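Local coordinates for protein metallo-beta-lactamase (Serratia marcescens, PDB 5B1U) that hydrolyses beta-lactam antibiotics as a zinc-dependent enzyme, probably of subclass B3, captured here with a ring-opened carbapenem (imipenem) product, at residues A[104-109]-A[117-122]; A[111-116]-A[148-153]; A[177-182]-A[250-255]. All blocks are in the same frame, centred on the assembly; numbering follows the deposited sequence.

Contact 1 (A[104-109]-A[117-122]); sequences TGVSPK and LSNFPG. With NA (sodium ion), chain L.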
loop_
_atom_site.group_PDB
_atom_site.type_symbol
_atom_site.label_atom_id
_atom_site.label_comp_id
_atom_site.label_asym_id
_atom_site.label_seq_id
_atom_site.Cartn_x
_atom_site.Cartn_y
_atom_site.Cartn_z
ATOM N N THR A 104 -4.372 -17.689 1.108
ATOM C CA THR A 104 -5.653 -18.337 0.833
ATOM C C THR A 104 -6.612 -17.451 0.019
ATOM O O THR A 104 -7.610 -17.941 -0.542
ATOM C CB THR A 104 -6.366 -18.746 2.118
ATOM O OG1 THR A 104 -6.694 -17.602 2.909
ATOM C CG2 THR A 104 -5.552 -19.698 2.912
ATOM N N GLY A 105 -6.443 -16.140 0.155
ATOM C CA GLY A 105 -7.351 -15.150 -0.395
ATOM C C GLY A 105 -8.618 -14.989 0.391
ATOM O O GLY A 105 -9.547 -14.400 -0.093
ATOM N N VAL A 106 -8.653 -15.453 1.637
ATOM C CA VAL A 106 -9.849 -15.373 2.466
ATOM C C VAL A 106 -9.485 -14.647 3.778
ATOM O O VAL A 106 -8.675 -15.141 4.569
ATOM C CB VAL A 106 -10.387 -16.761 2.812
ATOM C CG1 VAL A 106 -11.648 -16.647 3.640
ATOM C CG2 VAL A 106 -10.659 -17.562 1.542
ATOM N N SER A 107 -10.147 -13.521 4.054
ATOM C CA SER A 107 -9.883 -12.791 5.284
ATOM C C SER A 107 -10.568 -13.503 6.450
ATOM O O SER A 107 -11.668 -14.012 6.306
ATOM C CB SER A 107 -10.420 -11.363 5.181
ATOM O OG SER A 107 -9.610 -10.563 4.313
ATOM N N PRO A 108 -9.986 -13.403 7.632
ATOM C CA PRO A 108 -10.494 -14.133 8.775
ATOM C C PRO A 108 -11.500 -13.352 9.580
ATOM O O PRO A 108 -11.635 -12.124 9.400
ATOM C CB PRO A 108 -9.227 -14.352 9.593
ATOM C CG PRO A 108 -8.455 -13.096 9.405
ATOM C CD PRO A 108 -8.692 -12.760 7.946
ATOM N N LYS A 109 -12.107 -14.041 10.532
ATOM C CA LYS A 109 -13.163 -13.461 11.335
ATOM C C LYS A 109 -12.764 -12.271 12.198
ATOM O O LYS A 109 -13.641 -11.452 12.559
ATOM C CB LYS A 109 -13.838 -14.547 12.151
ATOM C CG LYS A 109 -12.978 -15.186 13.214
ATOM C CD LYS A 109 -13.762 -16.347 13.828
ATOM C CE LYS A 109 -12.876 -17.255 14.632
ATOM N NZ LYS A 109 -12.351 -16.513 15.784
ATOM N N LEU A 117 -16.599 -9.178 2.832
ATOM C CA LEU A 117 -15.454 -9.102 1.946
ATOM C C LEU A 117 -15.569 -10.121 0.843
ATOM O O LEU A 117 -16.154 -11.186 1.047
ATOM C CB LEU A 117 -14.152 -9.366 2.681
ATOM C CG LEU A 117 -13.821 -8.302 3.718
ATOM C CD1 LEU A 117 -12.838 -8.840 4.757
ATOM C CD2 LEU A 117 -13.255 -7.080 3.026
ATOM N N SER A 118 -14.996 -9.821 -0.309
ATOM C CA SER A 118 -14.904 -10.799 -1.379
ATOM C C SER A 118 -13.534 -11.455 -1.345
ATOM O O SER A 118 -12.510 -10.768 -1.171
ATOM C CB SER A 118 -15.098 -10.111 -2.725
ATOM O OG SER A 118 -16.391 -9.554 -2.807
ATOM N N ASN A 119 -13.497 -12.761 -1.582
ATOM C CA ASN A 119 -12.261 -13.467 -1.634
ATOM C C ASN A 119 -11.482 -13.057 -2.871
ATOM O O ASN A 119 -12.048 -12.530 -3.827
ATOM C CB ASN A 119 -12.483 -14.979 -1.668
ATOM C CG ASN A 119 -13.158 -15.528 -0.414
ATOM O OD1 ASN A 119 -13.244 -14.887 0.619
ATOM N ND2 ASN A 119 -13.715 -16.702 -0.564
ATOM N N PHE A 120 -10.206 -13.412 -2.898
ATOM C CA PHE A 120 -9.325 -13.082 -4.012
ATOM C C PHE A 120 -8.309 -14.239 -4.172
ATOM O O PHE A 120 -8.279 -15.154 -3.373
ATOM C CB PHE A 120 -8.654 -11.714 -3.798
ATOM C CG PHE A 120 -7.808 -11.644 -2.553
ATOM C CD1 PHE A 120 -8.367 -11.229 -1.357
ATOM C CD2 PHE A 120 -6.455 -11.936 -2.583
ATOM C CE1 PHE A 120 -7.595 -11.083 -0.228
ATOM C CE2 PHE A 120 -5.677 -11.837 -1.442
ATOM C CZ PHE A 120 -6.263 -11.433 -0.259
ATOM N N PRO A 121 -7.543 -14.227 -5.254
ATOM C CA PRO A 121 -6.713 -15.407 -5.507
ATOM C C PRO A 121 -5.570 -15.519 -4.520
ATOM O O PRO A 121 -4.864 -14.533 -4.252
ATOM C CB PRO A 121 -6.206 -15.171 -6.924
ATOM C CG PRO A 121 -7.220 -14.269 -7.552
ATOM C CD PRO A 121 -7.703 -13.386 -6.464
ATOM N N GLY A 122 -5.416 -16.698 -3.940
ATOM C CA GLY A 122 -4.283 -16.962 -3.076
ATOM C C GLY A 122 -2.960 -16.899 -3.804
ATOM O O GLY A 122 -2.843 -17.324 -4.970
HETATM NA NA NA L . -7.671 -9.553 5.913
HETATM O O HOH W 1 -9.576 -17.345 -2.408
HETATM O O HOH W 2 -12.350 -12.738 2.133
HETATM O O HOH W 3 -7.758 -9.128 8.084
#
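Phe120 carries CG between its backbone N and carbonyl carbon (chi1 60°), a torsion that turns the ring back over Gly105; Asn119 instead places CG beside its own N (chi1 -63°), which lays its side chain alongside that of Val106, both pointing the same way. Gly105, with positive phi just beyond helix 99-104, lays its CA over the ring centre in a CH-pi contact, 3.8 Å from the centroid of Phe120. Gly105 O, also over that face, accepts the backbone N-H of Phe120 (Phe120 N to Gly105 O 3.0 Å, 156° at the hydrogen). In return Gly105 CA makes a CA-H...O contact of 3.1 Å to Phe120 O. Where helix gives way to loop, Thr104 OG1 accepts from Val106 N in an ST turn and is also hydrogen-bonded to Asp100 O. Further along, Leu117 CD1 packs on Ser107 CB at 3.5 Å, while Ser107 OG binds a sodium ion. One water donates to both Thr104 O and Phe120 O; another accepts from Ser107 N and donates to Asn119 OD1. One direct backbone bond and two water bridges, one ending on the Asn119 side chain, thus join the antiparallel loop arms alongside the CH-pi contact, and Leu117 is left beside the bound product at the rim of the active site.

Contact 2 (A[111-116]-A[148-153]); sequences DPQFGS and PGHTEG. With ZN (zinc ion), chain B; NA (sodium ion), chain E; HIW ((2R,4S)-2-[(1S,2R)-1-carboxy-2-hydroxypropyl]-4-[(2-{[(Z)-iminomethyl]amino}ethyl)sulfanyl]-3,4-dihydro-2H-pyrrole-5-ca rboxylic acid), chain V.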
loop_
_atom_site.group_PDB
_atom_site.type_symbol
_atom_site.label_atom_id
_atom_site.label_comp_id
_atom_site.label_asym_id
_atom_site.label_seq_id
_atom_site.Cartn_x
_atom_site.Cartn_y
_atom_site.Cartn_z
ATOM N N ASP A 111 -11.252 -9.750 11.078
ATOM C CA ASP A 111 -11.329 -8.557 10.224
ATOM C C ASP A 111 -12.696 -7.882 10.425
ATOM O O ASP A 111 -13.721 -8.534 10.375
ATOM C CB ASP A 111 -11.105 -8.959 8.765
ATOM C CG ASP A 111 -10.932 -7.774 7.826
ATOM O OD1 ASP A 111 -11.771 -6.854 7.829
ATOM O OD2 ASP A 111 -9.984 -7.835 6.997
ATOM N N PRO A 112 -12.714 -6.581 10.739
ATOM C CA PRO A 112 -13.992 -5.883 10.929
ATOM C C PRO A 112 -14.958 -6.036 9.786
ATOM O O PRO A 112 -16.159 -5.962 9.981
ATOM C CB PRO A 112 -13.564 -4.422 11.073
ATOM C CG PRO A 112 -12.210 -4.499 11.719
ATOM C CD PRO A 112 -11.577 -5.693 11.041
ATOM N N GLN A 113 -14.452 -6.234 8.576
ATOM C CA GLN A 113 -15.337 -6.412 7.417
ATOM C C GLN A 113 -15.715 -7.852 7.150
ATOM O O GLN A 113 -16.422 -8.109 6.189
ATOM C CB GLN A 113 -14.694 -5.774 6.186
ATOM C CG GLN A 113 -14.478 -4.274 6.311
ATOM C CD GLN A 113 -13.985 -3.666 5.020
ATOM O OE1 GLN A 113 -14.770 -3.451 4.090
ATOM N NE2 GLN A 113 -12.692 -3.437 4.927
ATOM N N PHE A 114 -15.262 -8.780 7.991
ATOM C CA PHE A 114 -15.646 -10.183 7.804
ATOM C C PHE A 114 -17.164 -10.343 7.736
ATOM O O PHE A 114 -17.906 -9.818 8.564
ATOM C CB PHE A 114 -15.082 -11.036 8.937
ATOM C CG PHE A 114 -15.352 -12.490 8.787
ATOM C CD1 PHE A 114 -14.553 -13.262 7.981
ATOM C CD2 PHE A 114 -16.380 -13.094 9.482
ATOM C CE1 PHE A 114 -14.761 -14.630 7.867
ATOM C CE2 PHE A 114 -16.598 -14.457 9.357
ATOM C CZ PHE A 114 -15.791 -15.219 8.547
ATOM N N GLY A 115 -17.596 -11.076 6.715
ATOM C CA GLY A 115 -19.009 -11.159 6.345
ATOM C C GLY A 115 -19.382 -10.342 5.123
ATOM O O GLY A 115 -20.389 -10.631 4.435
ATOM N N SER A 116 -18.542 -9.386 4.778
ATOM C CA SER A 116 -18.813 -8.482 3.680
ATOM C C SER A 116 -17.666 -8.411 2.644
ATOM O O SER A 116 -17.798 -7.725 1.631
ATOM C CB SER A 116 -19.169 -7.092 4.225
ATOM O OG SER A 116 -18.010 -6.404 4.686
ATOM N N PRO A 148 -1.366 -1.816 11.927
ATOM C CA PRO A 148 -2.602 -2.589 12.062
ATOM C C PRO A 148 -3.846 -1.747 12.327
ATOM O O PRO A 148 -3.768 -0.549 12.660
ATOM C CB PRO A 148 -2.316 -3.478 13.270
ATOM C CG PRO A 148 -1.400 -2.666 14.078
ATOM C CD PRO A 148 -0.491 -2.033 13.076
ATOM N N GLY A 149 -4.992 -2.361 12.105
ATOM C CA GLY A 149 -6.248 -1.751 12.466
ATOM C C GLY A 149 -7.315 -2.012 11.456
ATOM O O GLY A 149 -8.342 -2.622 11.739
ATOM N N HIS A 150 -7.027 -1.625 10.224
ATOM C CA HIS A 150 -7.855 -2.000 9.084
ATOM C C HIS A 150 -7.723 -3.516 8.841
ATOM O O HIS A 150 -8.694 -4.172 8.453
ATOM C CB HIS A 150 -7.480 -1.121 7.880
ATOM C CG HIS A 150 -8.272 -1.383 6.646
ATOM N ND1 HIS A 150 -9.477 -0.761 6.375
ATOM C CD2 HIS A 150 -7.918 -2.022 5.504
ATOM C CE1 HIS A 150 -9.878 -1.106 5.163
ATOM N NE2 HIS A 150 -8.987 -1.940 4.656
ATOM N N THR A 151 -6.509 -4.035 9.020
ATOM C CA THR A 151 -6.252 -5.467 9.126
ATOM C C THR A 151 -5.172 -5.646 10.201
ATOM O O THR A 151 -4.384 -4.713 10.492
ATOM C CB THR A 151 -5.726 -6.100 7.813
ATOM O OG1 THR A 151 -4.423 -5.584 7.516
ATOM C CG2 THR A 151 -6.661 -5.914 6.617
ATOM N N GLU A 152 -5.051 -6.870 10.720
ATOM C CA GLU A 152 -4.078 -7.106 11.760
ATOM C C GLU A 152 -2.646 -7.033 11.252
ATOM O O GLU A 152 -1.746 -6.597 11.976
ATOM C CB GLU A 152 -4.308 -8.459 12.417
ATOM C CG GLU A 152 -3.578 -8.624 13.720
ATOM C CD GLU A 152 -3.997 -9.882 14.466
ATOM O OE1 GLU A 152 -4.981 -10.550 14.047
ATOM O OE2 GLU A 152 -3.399 -10.111 15.544
ATOM N N GLY A 153 -2.423 -7.440 10.009
ATOM C CA GLY A 153 -1.070 -7.486 9.464
ATOM C C GLY A 153 -0.712 -6.330 8.555
ATOM O O GLY A 153 0.244 -6.449 7.790
HETATM ZN ZN ZN B . -8.747 -2.921 2.841
HETATM NA NA NA E . 1.215 -6.608 5.069
HETATM O O31 HIW V . -9.422 2.059 3.212
HETATM C C31 HIW V . -9.570 1.093 2.443
HETATM O O32 HIW V . -8.513 0.437 2.017
HETATM C C3 HIW V . -10.903 0.815 1.925
HETATM N N4 HIW V . -11.108 0.001 0.982
HETATM C C2 HIW V . -12.139 1.410 2.523
HETATM C C1 HIW V . -13.212 0.577 1.817
HETATM C C5 HIW V . -12.523 -0.092 0.600
HETATM C C6 HIW V . -12.885 -1.543 0.287
HETATM C C7 HIW V . -14.258 -1.582 -0.338
HETATM O O71 HIW V . -14.782 -2.655 -0.568
HETATM O O72 HIW V . -14.821 -0.498 -0.811
HETATM C C61 HIW V . -12.885 -2.475 1.493
HETATM O O62 HIW V . -11.853 -2.166 2.437
HETATM C C62 HIW V . -12.680 -3.925 1.046
HETATM S S21 HIW V . -12.179 3.208 2.326
HETATM C C22 HIW V . -11.906 3.521 0.587
HETATM C C23 HIW V . -11.389 4.927 0.262
HETATM N N24 HIW V . -10.426 5.461 1.213
HETATM C C25 HIW V . -10.784 6.299 2.183
HETATM N N26 HIW V . -9.893 6.745 2.942
HETATM O O HOH W 4 -11.203 -4.238 7.347
HETATM O O HOH W 5 -9.380 -2.306 1.206
HETATM O O HOH W 6 -0.889 -7.928 3.856
#
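Gln113 and His150 converge on the active site from opposing loops, their nearest atoms being Gln113 NE2 and His150 CE1, 3.7 Å apart. The amide meets the imidazole obliquely, and no direct hydrogen bond joins the two segments. Water 4 makes the polar link instead: lying over the centre of the His150 ring face, it donates to His150 O and to Asp111 OD1 and accepts from Gln113 NE2. Gln113 NE2 also donates to the ligand hydroxyl O62, 2.9 Å away in a nearly straight bond (169° at the hydrogen), so water and ligand together fix the turn of the carboxamide. O62 also lies near the plane of the imidazole, at its edge. His150 has CG anti to its backbone N (chi1 -179°), which carries the ring from a backbone lying beside Asp111 and Pro112 to the zinc ion, bound by His150 NE2 at 2.1 Å. Here is one corner of the metallo-beta-lactamase dinuclear site: His72 and His74 complete the protein ligands of this zinc, and water 5 is bound to it at 1.9 Å. In the second shell, His150 ND1 donates to Thr177 O and Asp111 OD2 is hydrogen-bonded to His74 NE2. Asp111 OD1 accepts the N-H of Gln113 on its anti side, an Asx turn overlapping the type I beta turn from Asp111 to Phe114. Pro112 CD lies 4.2 Å from His150 O. The Asp111 and Thr151 side chains cross obliquely, with Asp111 OD2 3.9 Å from Thr151 CG2, whereas Thr151 OG1 turns to Asn98.

Contact 3 (A[177-182]-A[250-255]); sequences TAVSAD and RKRLET. With NA (sodium ion), chain M; HIW ((2R,4S)-2-[(1S,2R)-1-carboxy-2-hydroxypropyl]-4-[(2-{[(Z)-iminomethyl]amino}ethyl)sulfanyl]-3,4-dihydro-2H-pyrrole-5-ca rboxylic acid), chain V; SO4 (sulfate ion), chain S.
Arg252 reaches across Thr177, Ala178 and Val179 with its chain extended from CG to NE. CG anti to the backbone N (chi1 -178°) sends it off the helix toward the loop, where Arg252 NE donates a weak hydrogen bond to Ala178 O (3.3 Å, 144° at the hydrogen). One face of the guanidinium lies against Thr177 CB, and Arg252 NH2 approaches Val179 CB obliquely at 3.8 Å. Arg252 NH1 donates a hydrogen bond to O2 of a sulfate ion, probably from the crystallisation liquor, 2.8 Å from NH1 and in the guanidinium plane at its edge. The same Arg252 NH1 is 3.6 Å from the ligand thioether S21, so the arginine borders the product pocket. In Thr177, OG1 sits between the backbone N and the carbonyl carbon (chi1 55°); from there it donates to the carboxylate O31 of the ligand at 2.7 Å, while CG2 is directed to NH1 of Arg252 and to the sulfate. Ala178 points its CB at Leu253, meeting CD1 at 4.0 Å in a small apolar contact. Val179 O binds a sodium ion. The contact thus lays the loop following strand 166-173 against C-terminal helix 241-260, with helix 190-204 alongside: its Leu196 packs on both Ala178 and Leu253, and its Phe200 on Leu253.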
loop_
_atom_site.group_PDB
_atom_site.type_symbol
_atom_site.label_atom_id
_atom_site.label_comp_id
_atom_site.label_asym_id
_atom_site.label_seq_id
_atom_site.Cartn_x
_atom_site.Cartn_y
_atom_site.Cartn_z
ATOM N N THR A 177 -8.343 2.915 7.814
ATOM C CA THR A 177 -9.775 3.195 7.897
ATOM C C THR A 177 -10.552 2.165 8.718
ATOM O O THR A 177 -10.463 0.957 8.500
ATOM C CB THR A 177 -10.397 3.257 6.507
ATOM O OG1 THR A 177 -10.104 2.029 5.812
ATOM C CG2 THR A 177 -9.844 4.393 5.774
ATOM N N ALA A 178 -11.343 2.682 9.642
ATOM C CA ALA A 178 -12.332 1.888 10.368
ATOM C C ALA A 178 -13.617 1.701 9.566
ATOM O O ALA A 178 -14.424 2.610 9.441
ATOM C CB ALA A 178 -12.629 2.527 11.707
ATOM N N VAL A 179 -13.706 0.572 8.882
ATOM C CA VAL A 179 -14.894 0.196 8.089
ATOM C C VAL A 179 -15.272 -1.226 8.506
ATOM O O VAL A 179 -14.413 -2.028 8.880
ATOM C CB VAL A 179 -14.566 0.298 6.571
ATOM C CG1 VAL A 179 -13.290 -0.370 6.238
ATOM C CG2 VAL A 179 -15.661 -0.267 5.682
ATOM N N SER A 180 -16.548 -1.559 8.453
ATOM C CA SER A 180 -16.948 -2.875 8.928
ATOM C C SER A 180 -18.174 -3.380 8.254
ATOM O O SER A 180 -18.914 -2.645 7.596
ATOM C CB SER A 180 -17.193 -2.879 10.429
ATOM O OG SER A 180 -18.436 -2.243 10.741
ATOM N N ALA A 181 -18.423 -4.658 8.508
ATOM C CA ALA A 181 -19.729 -5.230 8.254
ATOM C C ALA A 181 -20.793 -4.618 9.152
ATOM O O ALA A 181 -20.510 -4.073 10.203
ATOM C CB ALA A 181 -19.685 -6.709 8.469
ATOM N N ASP A 182 -22.041 -4.747 8.733
ATOM C CA ASP A 182 -23.147 -4.182 9.498
ATOM C C ASP A 182 -23.281 -4.775 10.896
ATOM O O ASP A 182 -23.770 -4.112 11.818
ATOM C CB ASP A 182 -24.449 -4.430 8.740
ATOM C CG ASP A 182 -24.653 -3.482 7.593
ATOM O OD1 ASP A 182 -23.965 -2.444 7.488
ATOM O OD2 ASP A 182 -25.477 -3.818 6.700
ATOM N N ARG A 250 -8.001 8.987 12.133
ATOM C CA ARG A 250 -8.502 9.302 13.444
ATOM C C ARG A 250 -9.920 9.850 13.429
ATOM O O ARG A 250 -10.761 9.448 14.225
ATOM C CB ARG A 250 -7.546 10.233 14.163
ATOM C CG ARG A 250 -7.900 10.419 15.617
ATOM C CD ARG A 250 -6.895 11.323 16.324
ATOM N NE ARG A 250 -5.640 10.624 16.571
ATOM C CZ ARG A 250 -4.458 10.942 16.040
ATOM N NH1 ARG A 250 -4.350 11.928 15.162
ATOM N NH2 ARG A 250 -3.388 10.216 16.367
ATOM N N LYS A 251 -10.180 10.767 12.517
ATOM C CA LYS A 251 -11.522 11.353 12.432
ATOM C C LYS A 251 -12.583 10.303 12.077
ATOM O O LYS A 251 -13.701 10.310 12.584
ATOM C CB LYS A 251 -11.544 12.495 11.431
ATOM C CG LYS A 251 -12.930 13.039 11.174
ATOM C CD LYS A 251 -12.970 14.300 10.309
ATOM C CE LYS A 251 -12.286 15.490 10.961
ATOM N NZ LYS A 251 -12.741 15.743 12.347
ATOM N N ARG A 252 -12.237 9.386 11.174
ATOM C CA ARG A 252 -13.172 8.342 10.766
ATOM C C ARG A 252 -13.504 7.437 11.967
ATOM O O ARG A 252 -14.646 7.084 12.208
ATOM C CB ARG A 252 -12.582 7.535 9.610
ATOM C CG ARG A 252 -13.515 6.460 9.084
ATOM C CD ARG A 252 -12.983 5.912 7.763
ATOM N NE ARG A 252 -13.935 4.995 7.172
ATOM C CZ ARG A 252 -14.121 4.841 5.871
ATOM N NH1 ARG A 252 -13.317 5.415 4.983
ATOM N NH2 ARG A 252 -15.003 3.949 5.467
ATOM N N LEU A 253 -12.481 7.066 12.724
ATOM C CA LEU A 253 -12.682 6.234 13.897
ATOM C C LEU A 253 -13.489 6.975 14.953
ATOM O O LEU A 253 -14.392 6.402 15.526
ATOM C CB LEU A 253 -11.355 5.732 14.471
ATOM C CG LEU A 253 -11.528 4.901 15.767
ATOM C CD1 LEU A 253 -12.304 3.612 15.537
ATOM C CD2 LEU A 253 -10.144 4.586 16.333
ATOM N N GLU A 254 -13.128 8.216 15.258
ATOM C CA GLU A 254 -13.869 8.954 16.266
ATOM C C GLU A 254 -15.317 9.131 15.864
ATOM O O GLU A 254 -16.242 9.009 16.698
ATOM C CB GLU A 254 -13.227 10.319 16.523
ATOM C CG GLU A 254 -11.895 10.200 17.256
ATOM C CD GLU A 254 -11.995 9.443 18.589
ATOM O OE1 GLU A 254 -12.995 9.610 19.346
ATOM O OE2 GLU A 254 -11.110 8.617 18.912
ATOM N N THR A 255 -15.559 9.453 14.607
ATOM C CA THR A 255 -16.963 9.563 14.133
ATOM C C THR A 255 -17.690 8.229 14.325
ATOM O O THR A 255 -18.846 8.186 14.753
ATOM C CB THR A 255 -17.013 10.022 12.657
ATOM O OG1 THR A 255 -16.453 11.336 12.527
ATOM C CG2 THR A 255 -18.420 10.023 12.099
HETATM NA NA NA M . -11.680 -1.844 9.062
HETATM O O31 HIW V . -9.422 2.059 3.212
HETATM C C31 HIW V . -9.570 1.093 2.443
HETATM O O32 HIW V . -8.513 0.437 2.017
HETATM C C3 HIW V . -10.903 0.815 1.925
HETATM N N4 HIW V . -11.108 0.001 0.982
HETATM C C2 HIW V . -12.139 1.410 2.523
HETATM C C1 HIW V . -13.212 0.577 1.817
HETATM C C5 HIW V . -12.523 -0.092 0.600
HETATM C C6 HIW V . -12.885 -1.543 0.287
HETATM C C7 HIW V . -14.258 -1.582 -0.338
HETATM O O71 HIW V . -14.782 -2.655 -0.568
HETATM O O72 HIW V . -14.821 -0.498 -0.811
HETATM C C61 HIW V . -12.885 -2.475 1.493
HETATM O O62 HIW V . -11.853 -2.166 2.437
HETATM C C62 HIW V . -12.680 -3.925 1.046
HETATM S S21 HIW V . -12.179 3.208 2.326
HETATM C C22 HIW V . -11.906 3.521 0.587
HETATM C C23 HIW V . -11.389 4.927 0.262
HETATM N N24 HIW V . -10.426 5.461 1.213
HETATM C C25 HIW V . -10.784 6.299 2.183
HETATM N N26 HIW V . -9.893 6.745 2.942
HETATM S S SO4 S . -12.149 8.820 5.060
HETATM O O1 SO4 S . -12.609 9.250 6.366
HETATM O O2 SO4 S . -11.424 7.524 5.242
HETATM O O3 SO4 S . -13.347 8.558 4.209
HETATM O O4 SO4 S . -11.231 9.836 4.507
HETATM O O HOH W 7 -10.716 -1.130 11.292
HETATM O O HOH W 4 -11.203 -4.238 7.347
#

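Overall arrangement
From the N terminus, the chain leaves helix 99-104 and first enters contact 1, which closes a short loop through residues 110-116 before strand 126-129. Contact 2 starts within that loop, and the two cross: 111-116 lies between the arms of contact 1 but pairs with 148-153, beyond strands 126-129, 134-137 and 140-146. They touch where Phe114 packs on Ser107, Pro108 and Lys109. Contact 3 follows in series, joining the loop after strand 166-173 to helix 241-260 across 67 intervening residues. Pro112 O and Ala181 N probably hydrogen-bond between contacts 2 and 3, which share water 4 and the ligand. Contacts 1 and 2 join loops beside the zinc site, and contact 3 ties the neighbouring loop to the C-terminal helix.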